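Local coordinates for protein putative branched-chain amino acid ABC transporter (Chromobacterium violaceum, PDB 4PYR) that may act as an enzyme regulator, as a putative LppC-family lipoprotein with a periplasmic-binding-protein fold, and is found with glutathione bound, at residues A[2-7]-A[259-264]; A[166-171]-A[191-196]; A[254-259]-A[280-285]. One frame throughout, in Å; residues are numbered along the deposited sequence.

Contact 1: A[2-7]-A[259-264]; sequences VRIGVI and RLAVQL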
loop_
_atom_site.group_PDB
_atom_site.type_symbol
_atom_site.label_atom_id
_atom_site.label_comp_id
_atom_site.label_asym_id
_atom_site.label_seq_id
_atom_site.Cartn_x
_atom_site.Cartn_y
_atom_site.Cartn_z
ATOM N N VAL A 2 -2.265 -3.455 -26.640
ATOM C CA VAL A 2 -2.545 -2.655 -25.429
ATOM C C VAL A 2 -1.828 -1.310 -25.471
ATOM O O VAL A 2 -0.581 -1.232 -25.657
ATOM C CB VAL A 2 -2.185 -3.412 -24.134
ATOM C CG1 VAL A 2 -2.582 -2.600 -22.898
ATOM C CG2 VAL A 2 -2.848 -4.792 -24.128
ATOM N N ARG A 3 -2.648 -0.269 -25.359
ATOM C CA ARG A 3 -2.188 1.105 -25.272
ATOM C C ARG A 3 -2.641 1.689 -23.934
ATOM O O ARG A 3 -3.789 1.840 -23.657
ATOM C CB ARG A 3 -2.671 1.930 -26.465
ATOM C CG ARG A 3 -2.185 1.378 -27.798
ATOM C CD ARG A 3 -1.467 2.371 -28.722
ATOM N NE ARG A 3 -1.830 3.778 -28.521
ATOM C CZ ARG A 3 -2.736 4.455 -29.205
ATOM N NH1 ARG A 3 -2.943 5.725 -28.883
ATOM N NH2 ARG A 3 -3.432 3.896 -30.199
ATOM N N ILE A 4 -1.694 1.973 -23.070
ATOM C CA ILE A 4 -2.021 2.417 -21.713
ATOM C C ILE A 4 -1.859 3.914 -21.614
ATOM O O ILE A 4 -0.797 4.440 -21.889
ATOM C CB ILE A 4 -1.043 1.794 -20.685
ATOM C CG1 ILE A 4 -1.061 0.257 -20.772
ATOM C CG2 ILE A 4 -1.370 2.228 -19.241
ATOM C CD1 ILE A 4 -0.011 -0.400 -19.882
ATOM N N GLY A 5 -2.899 4.619 -21.196
ATOM C CA GLY A 5 -2.749 6.041 -20.956
ATOM C C GLY A 5 -2.307 6.189 -19.534
ATOM O O GLY A 5 -2.921 5.642 -18.635
ATOM N N VAL A 6 -1.178 6.872 -19.342
ATOM C CA VAL A 6 -0.602 7.084 -18.004
ATOM C C VAL A 6 -0.867 8.550 -17.659
ATOM O O VAL A 6 -0.213 9.429 -18.180
ATOM C CB VAL A 6 0.888 6.755 -17.985
ATOM C CG1 VAL A 6 1.373 6.834 -16.527
ATOM C CG2 VAL A 6 1.173 5.383 -18.564
ATOM N N ILE A 7 -1.896 8.788 -16.850
ATOM C CA ILE A 7 -2.449 10.106 -16.616
ATOM C C ILE A 7 -2.242 10.444 -15.149
ATOM O O ILE A 7 -3.006 10.051 -14.266
ATOM C CB ILE A 7 -3.967 10.096 -16.973
ATOM C CG1 ILE A 7 -4.085 9.638 -18.424
ATOM C CG2 ILE A 7 -4.533 11.478 -16.819
ATOM C CD1 ILE A 7 -5.474 9.616 -19.002
ATOM N N ARG A 259 1.378 -3.734 -14.718
ATOM C CA ARG A 259 1.024 -5.134 -14.884
ATOM C C ARG A 259 -0.462 -5.359 -14.829
ATOM O O ARG A 259 -0.987 -6.138 -15.627
ATOM C CB ARG A 259 1.729 -6.004 -13.874
ATOM C CG ARG A 259 3.274 -5.905 -13.995
ATOM C CD ARG A 259 4.052 -6.589 -12.855
ATOM N NE ARG A 259 3.800 -8.022 -12.789
ATOM C CZ ARG A 259 3.811 -8.776 -11.709
ATOM N NH1 ARG A 259 4.043 -8.256 -10.505
ATOM N NH2 ARG A 259 3.600 -10.068 -11.810
ATOM N N LEU A 260 -1.114 -4.701 -13.879
ATOM C CA LEU A 260 -2.591 -4.789 -13.766
ATOM C C LEU A 260 -3.290 -4.177 -14.952
ATOM O O LEU A 260 -4.278 -4.750 -15.453
ATOM C CB LEU A 260 -3.096 -4.119 -12.509
ATOM C CG LEU A 260 -2.993 -4.875 -11.230
ATOM C CD1 LEU A 260 -3.502 -3.948 -10.125
ATOM C CD2 LEU A 260 -3.821 -6.127 -11.275
ATOM N N ALA A 261 -2.802 -3.037 -15.425
ATOM C CA ALA A 261 -3.387 -2.397 -16.612
ATOM C C ALA A 261 -3.377 -3.328 -17.786
ATOM O O ALA A 261 -4.387 -3.447 -18.504
ATOM C CB ALA A 261 -2.640 -1.127 -16.951
ATOM N N VAL A 262 -2.273 -4.029 -18.004
ATOM C CA VAL A 262 -2.201 -4.967 -19.123
ATOM C C VAL A 262 -3.264 -6.059 -18.983
ATOM O O VAL A 262 -3.917 -6.407 -19.962
ATOM C CB VAL A 262 -0.800 -5.602 -19.263
ATOM C CG1 VAL A 262 -0.820 -6.703 -20.283
ATOM C CG2 VAL A 262 0.209 -4.521 -19.660
ATOM N N GLN A 263 -3.482 -6.562 -17.768
ATOM C CA GLN A 263 -4.509 -7.575 -17.555
ATOM C C GLN A 263 -5.932 -7.026 -17.731
ATOM O O GLN A 263 -6.830 -7.743 -18.293
ATOM C CB GLN A 263 -4.296 -8.248 -16.210
ATOM C CG GLN A 263 -2.879 -8.820 -16.052
ATOM C CD GLN A 263 -2.493 -9.821 -17.120
ATOM O OE1 GLN A 263 -1.383 -9.782 -17.714
ATOM N NE2 GLN A 263 -3.411 -10.739 -17.380
ATOM N N LEU A 264 -6.127 -5.785 -17.240
ATOM C CA LEU A 264 -7.449 -5.132 -17.292
ATOM C C LEU A 264 -7.871 -4.811 -18.714
ATOM O O LEU A 264 -9.090 -4.714 -19.017
ATOM C CB LEU A 264 -7.441 -3.851 -16.471
ATOM C CG LEU A 264 -7.506 -4.097 -14.958
ATOM C CD1 LEU A 264 -7.144 -2.852 -14.156
ATOM C CD2 LEU A 264 -8.886 -4.610 -14.550
#

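Contact 2: A[166-171]-A[191-196]; sequences PLLQAA and SALTPD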
loop_
_atom_site.group_PDB
_atom_site.type_symbol
_atom_site.label_atom_id
_atom_site.label_comp_id
_atom_site.label_asym_id
_atom_site.label_seq_id
_atom_site.Cartn_x
_atom_site.Cartn_y
_atom_site.Cartn_z
ATOM N N PRO A 166 3.566 1.797 33.056
ATOM C CA PRO A 166 2.289 1.078 32.933
ATOM C C PRO A 166 2.229 0.214 31.687
ATOM O O PRO A 166 1.843 -0.944 31.775
ATOM C CB PRO A 166 1.255 2.208 32.901
ATOM C CG PRO A 166 1.906 3.307 33.667
ATOM C CD PRO A 166 3.347 3.240 33.197
ATOM N N LEU A 167 2.697 0.735 30.550
ATOM C CA LEU A 167 2.742 -0.044 29.317
ATOM C C LEU A 167 3.680 -1.256 29.415
ATOM O O LEU A 167 3.357 -2.345 28.993
ATOM C CB LEU A 167 3.172 0.861 28.156
ATOM C CG LEU A 167 3.005 0.282 26.752
ATOM C CD1 LEU A 167 2.732 1.405 25.760
ATOM C CD2 LEU A 167 4.173 -0.573 26.329
ATOM N N LEU A 168 4.853 -1.081 30.016
ATOM C CA LEU A 168 5.719 -2.221 30.227
ATOM C C LEU A 168 5.106 -3.286 31.125
ATOM O O LEU A 168 5.346 -4.455 30.915
ATOM C CB LEU A 168 7.060 -1.767 30.815
ATOM C CG LEU A 168 7.806 -0.743 29.958
ATOM C CD1 LEU A 168 9.107 -0.347 30.645
ATOM C CD2 LEU A 168 8.071 -1.194 28.541
ATOM N N GLN A 169 4.339 -2.885 32.140
ATOM C CA GLN A 169 3.640 -3.859 32.965
ATOM C C GLN A 169 2.586 -4.625 32.152
ATOM O O GLN A 169 2.526 -5.851 32.220
ATOM C CB GLN A 169 2.992 -3.197 34.158
ATOM C CG GLN A 169 2.249 -4.203 35.032
ATOM C CD GLN A 169 2.424 -3.989 36.491
ATOM O OE1 GLN A 169 2.297 -4.940 37.287
ATOM N NE2 GLN A 169 2.710 -2.748 36.889
ATOM N N ALA A 170 1.784 -3.902 31.373
ATOM C CA ALA A 170 0.785 -4.540 30.503
ATOM C C ALA A 170 1.449 -5.439 29.495
ATOM O O ALA A 170 0.932 -6.507 29.189
ATOM C CB ALA A 170 -0.046 -3.502 29.788
ATOM N N ALA A 171 2.600 -5.008 28.958
ATOM C CA ALA A 171 3.310 -5.797 27.937
ATOM C C ALA A 171 3.832 -7.111 28.521
ATOM O O ALA A 171 3.910 -8.108 27.817
ATOM C CB ALA A 171 4.442 -5.004 27.303
ATOM N N SER A 191 13.402 -1.040 22.782
ATOM C CA SER A 191 14.539 -1.063 23.683
ATOM C C SER A 191 14.154 -1.235 25.177
ATOM O O SER A 191 14.960 -1.704 25.968
ATOM C CB SER A 191 15.357 0.219 23.520
ATOM O OG SER A 191 15.977 0.270 22.239
ATOM N N ALA A 192 12.923 -0.854 25.517
ATOM C CA ALA A 192 12.427 -1.006 26.888
ATOM C C ALA A 192 11.743 -2.339 27.171
ATOM O O ALA A 192 11.616 -2.750 28.327
ATOM C CB ALA A 192 11.470 0.131 27.169
ATOM N N LEU A 193 11.222 -2.972 26.127
ATOM C CA LEU A 193 10.450 -4.179 26.312
ATOM C C LEU A 193 11.374 -5.296 26.664
ATOM O O LEU A 193 12.569 -5.268 26.338
ATOM C CB LEU A 193 9.735 -4.554 25.021
ATOM C CG LEU A 193 8.525 -3.681 24.681
ATOM C CD1 LEU A 193 8.013 -4.068 23.307
ATOM C CD2 LEU A 193 7.430 -3.861 25.726
ATOM N N THR A 194 10.822 -6.324 27.293
ATOM C CA THR A 194 11.624 -7.506 27.559
ATOM C C THR A 194 12.190 -8.010 26.212
ATOM O O THR A 194 11.480 -7.980 25.196
ATOM C CB THR A 194 10.791 -8.589 28.229
ATOM O OG1 THR A 194 9.829 -7.979 29.094
ATOM C CG2 THR A 194 11.644 -9.490 29.004
ATOM N N PRO A 195 13.471 -8.447 26.188
ATOM C CA PRO A 195 14.073 -8.698 24.855
ATOM C C PRO A 195 13.426 -9.806 24.009
ATOM O O PRO A 195 13.516 -9.776 22.781
ATOM C CB PRO A 195 15.515 -9.053 25.181
ATOM C CG PRO A 195 15.759 -8.402 26.499
ATOM C CD PRO A 195 14.479 -8.552 27.257
ATOM N N ASP A 196 12.773 -10.744 24.674
ATOM C CA ASP A 196 12.223 -11.944 24.044
ATOM C C ASP A 196 10.759 -11.838 23.611
ATOM O O ASP A 196 10.295 -12.713 22.899
ATOM C CB ASP A 196 12.326 -13.108 25.036
ATOM C CG ASP A 196 11.739 -12.750 26.419
ATOM O OD1 ASP A 196 12.316 -11.858 27.092
ATOM O OD2 ASP A 196 10.698 -13.329 26.820
#

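Contact 3: A[254-259]-A[280-285]; sequences GIDAYR and GDLKLG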
loop_
_atom_site.group_PDB
_atom_site.type_symbol
_atom_site.label_atom_id
_atom_site.label_comp_id
_atom_site.label_asym_id
_atom_site.label_seq_id
_atom_site.Cartn_x
_atom_site.Cartn_y
_atom_site.Cartn_z
ATOM N N GLY A 254 4.126 1.593 -9.313
ATOM C CA GLY A 254 4.156 1.790 -10.769
ATOM C C GLY A 254 4.309 0.509 -11.566
ATOM O O GLY A 254 3.606 0.281 -12.585
ATOM N N ILE A 255 5.210 -0.360 -11.100
ATOM C CA ILE A 255 5.403 -1.641 -11.760
ATOM C C ILE A 255 4.078 -2.385 -11.739
ATOM O O ILE A 255 3.642 -2.881 -12.790
ATOM C CB ILE A 255 6.479 -2.482 -11.068
ATOM C CG1 ILE A 255 7.845 -1.826 -11.347
ATOM C CG2 ILE A 255 6.425 -3.943 -11.497
ATOM C CD1 ILE A 255 8.960 -2.414 -10.550
ATOM N N ASP A 256 3.489 -2.574 -10.587
ATOM C CA ASP A 256 2.213 -3.354 -10.545
ATOM C C ASP A 256 1.052 -2.661 -11.263
ATOM O O ASP A 256 0.172 -3.368 -11.781
ATOM C CB ASP A 256 1.822 -3.680 -9.121
ATOM C CG ASP A 256 2.586 -4.860 -8.547
ATOM O OD1 ASP A 256 3.363 -5.539 -9.257
ATOM O OD2 ASP A 256 2.384 -5.134 -7.364
ATOM N N ALA A 257 1.057 -1.334 -11.345
ATOM C CA ALA A 257 -0.028 -0.607 -12.069
ATOM C C ALA A 257 0.070 -0.973 -13.566
ATOM O O ALA A 257 -0.950 -1.234 -14.218
ATOM C CB ALA A 257 0.089 0.910 -11.865
ATOM N N TYR A 258 1.299 -0.961 -14.114
ATOM C CA TYR A 258 1.537 -1.382 -15.449
ATOM C C TYR A 258 1.008 -2.820 -15.633
ATOM O O TYR A 258 0.250 -3.089 -16.580
ATOM C CB TYR A 258 3.007 -1.374 -15.788
ATOM C CG TYR A 258 3.229 -1.966 -17.160
ATOM C CD1 TYR A 258 3.202 -1.175 -18.263
ATOM C CD2 TYR A 258 3.497 -3.333 -17.345
ATOM C CE1 TYR A 258 3.440 -1.710 -19.546
ATOM C CE2 TYR A 258 3.703 -3.872 -18.602
ATOM C CZ TYR A 258 3.658 -3.058 -19.689
ATOM O OH TYR A 258 3.827 -3.576 -20.959
ATOM N N ARG A 259 1.378 -3.734 -14.718
ATOM C CA ARG A 259 1.024 -5.134 -14.884
ATOM C C ARG A 259 -0.462 -5.359 -14.829
ATOM O O ARG A 259 -0.987 -6.138 -15.627
ATOM C CB ARG A 259 1.729 -6.004 -13.874
ATOM C CG ARG A 259 3.274 -5.905 -13.995
ATOM C CD ARG A 259 4.052 -6.589 -12.855
ATOM N NE ARG A 259 3.800 -8.022 -12.789
ATOM C CZ ARG A 259 3.811 -8.776 -11.709
ATOM N NH1 ARG A 259 4.043 -8.256 -10.505
ATOM N NH2 ARG A 259 3.600 -10.068 -11.810
ATOM N N GLY A 280 2.593 -6.957 -3.538
ATOM C CA GLY A 280 1.838 -7.949 -2.782
ATOM C C GLY A 280 0.979 -8.756 -3.730
ATOM O O GLY A 280 0.910 -8.438 -4.916
ATOM N N ASP A 281 0.409 -9.835 -3.226
ATOM C CA ASP A 281 -0.526 -10.624 -4.034
ATOM C C ASP A 281 -1.814 -9.820 -4.115
ATOM O O ASP A 281 -2.327 -9.377 -3.096
ATOM C CB ASP A 281 -0.771 -12.006 -3.427
ATOM C CG ASP A 281 0.284 -13.033 -3.825
ATOM O OD1 ASP A 281 1.122 -12.798 -4.714
ATOM O OD2 ASP A 281 0.229 -14.110 -3.214
ATOM N N LEU A 282 -2.295 -9.588 -5.331
ATOM C CA LEU A 282 -3.402 -8.699 -5.580
ATOM C C LEU A 282 -4.633 -9.456 -6.077
ATOM O O LEU A 282 -4.544 -10.359 -6.886
ATOM C CB LEU A 282 -3.027 -7.699 -6.656
ATOM C CG LEU A 282 -1.705 -6.981 -6.422
ATOM C CD1 LEU A 282 -1.467 -5.963 -7.493
ATOM C CD2 LEU A 282 -1.754 -6.284 -5.091
ATOM N N LYS A 283 -5.770 -9.021 -5.567
ATOM C CA LYS A 283 -7.089 -9.485 -6.006
ATOM C C LYS A 283 -8.140 -8.444 -5.634
ATOM O O LYS A 283 -7.952 -7.663 -4.690
ATOM C CB LYS A 283 -7.417 -10.853 -5.414
ATOM C CG LYS A 283 -7.794 -10.895 -3.944
ATOM C CD LYS A 283 -8.310 -12.301 -3.581
ATOM C CE LYS A 283 -7.271 -13.202 -2.941
ATOM N NZ LYS A 283 -6.018 -13.334 -3.736
ATOM N N LEU A 284 -9.239 -8.418 -6.383
ATOM C CA LEU A 284 -10.202 -7.342 -6.222
ATOM C C LEU A 284 -11.013 -7.595 -4.963
ATOM O O LEU A 284 -11.461 -8.733 -4.712
ATOM C CB LEU A 284 -11.107 -7.277 -7.454
ATOM C CG LEU A 284 -11.694 -5.962 -7.893
ATOM C CD1 LEU A 284 -10.614 -4.895 -7.969
ATOM C CD2 LEU A 284 -12.402 -6.100 -9.230
ATOM N N GLY A 285 -11.235 -6.528 -4.203
ATOM C CA GLY A 285 -12.055 -6.539 -2.979
ATOM C C GLY A 285 -12.991 -5.355 -2.946
ATOM O O GLY A 285 -13.462 -4.873 -3.990
#

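Contact 1: A[2-7]-A[259-264]
Strand 2-8, first in the chain and an inner strand of the parallel five-stranded sheet, is met here by helix 245-265 from near the chain's end, with Ile4 and Val2 facing Ala261 and Val262. Ile4 carries the contact through the last carbon of its longer branch. Its CG1 is anti to the carbonyl carbon (chi1 -57°) and the chain continues extended, which sends CD1 out from the sheet to the helix. There Ile4 CD1 lies 4.0 Å from Ala261 CB, and a second methyl, Val262 CG2, is 4.1 Å from Ile4 CD1, the two branched side chains crossing at about a right angle. This is the helix-on-sheet layer of a periplasmic-binding-protein lobe, in which strand 2-8 runs between strands 36-42 and 62-64. The segment axes approach to 9.0 Å with their directions 128° apart, so only a short length of strand meets the helix. Alanine suits position 261 because its small side chain lets the helix sit close to Ile4, and Ala261 also touches Val62 of the next strand. Toward the chain start the fit is slacker: Val2 CG1 comes only to 4.5 Å from Val262 CA.

Contact 2: A[166-171]-A[191-196]
Leu193 points a methyl group into the angle between Leu168 and Ala171, two residues one turn apart on helix 165-172. The shaft of Leu193, from CA to CG, stands at about 115° to that of Leu168, so the two leucines meet crosswise through one branch each, with Leu193 CD2 3.9 Å from Leu168 CD2. Ala171 approaches differently. Its short side chain aims almost straight at the same methyl, and Ala171 CB reaches Leu193 CD2 at 3.6 Å, the closest approach between the segments. Alanine suits this place because its side chain ends at CB, which lets the Leu193 methyl come in right against the helix. Leu168 has CG anti to its carbonyl carbon (chi1 -58°), which swings its branches over to Ala192. Leu168 CD2 lies 3.9 Å from Ala192 CB, meeting that methyl obliquely, and the carbonyl atom Ala192 O is also 3.9 Å from Leu168 CD2.

The contact joins successive helices of the alpha/beta lobe, since helix 165-172 leads into strand 176-180 and helix 183-192 leads out of it. It lies where the second helix gives way to loop: Leu193 has already turned to an extended backbone, while Leu189, farther back in helix 183-192, continues the packing against Leu167 and Leu168. On the inner side Ala171 rests on Leu126 of strand 125-129.

No hydrogen bond or salt bridge crosses between the segments. Methyl contacts carry no preferred direction, so the two pieces are matched by shape and by the burial of Leu193 and Ala171 rather than by polar pairing.

Contact 3: A[254-259]-A[280-285]
Over one face of the Asp256 carboxylate stands a methyl group of Leu282, with Leu282 CD1 3.9 Å from Asp256 OD2. Arg259, one turn further along the same helix, approaches the other oxygen from the syn side, tilted 28° out of the carboxylate plane and toward the face that Leu282 covers. Its NH1 forms a bent hydrogen bond of 3.1 Å to Asp256 OD1, which is also a salt bridge, and the guanidinium plane is itself turned somewhat away from the line of the bond. Beyond the contact pair, Asp256 OD1 accepts the backbone N-H of Val278 and Asp256 OD2 is hydrogen-bonded to Thr279. A buried carboxylate is thus held at both oxygens, which would probably favour its charged form.

The side chain is delivered by its first torsion (chi1 -80°), with CG anti to the carbonyl carbon, so that the group leaves the helix toward the turn before strand 280-284. Gly280 N is 4.2 Å from Asp256 OD2, close but not bonded. Glycine suits that position because its backbone (phi 141°) would force a side chain against the preceding carbonyl oxygen. Leucine at 282 gives the carboxylate an apolar cover without competing for its bonds.

Strand 280-284 runs antiparallel between strands 274-277 and 290-298, and Leu275 of the former touches Asp256, Arg259 and Leu282 alike. Asp276 in that strand takes the second arm of Arg259 in a salt bridge. Tyr258, on another flank of helix 245-265, packs on helix 16-33, so helix 245-265 touches helix 16-33 as well as the hairpin of strands 274-277 and 280-284.

Contacts 1 and 3 are successive stations on helix 245-265, sharing Arg259, with centres 11 Å apart. They touch directly: Ile4 CD1 packs at 3.7 Å on Tyr258 CD1, and Leu260 CD1 lies 3.9 Å from Leu282 CD1. The helix thus ties the first strand of the chain to a strand near its end. Contact 2 is remote, its centre 48 Å from that of contact 1 and 38 Å from that of contact 3, on the other side of the chain's centre from contact 1. Of the three, contact 3 comes near the ligand: the Asp256 side chain is about 8 Å from that of Leu104, a glutathione-binding residue, and about 11 Å from the bound glutathione.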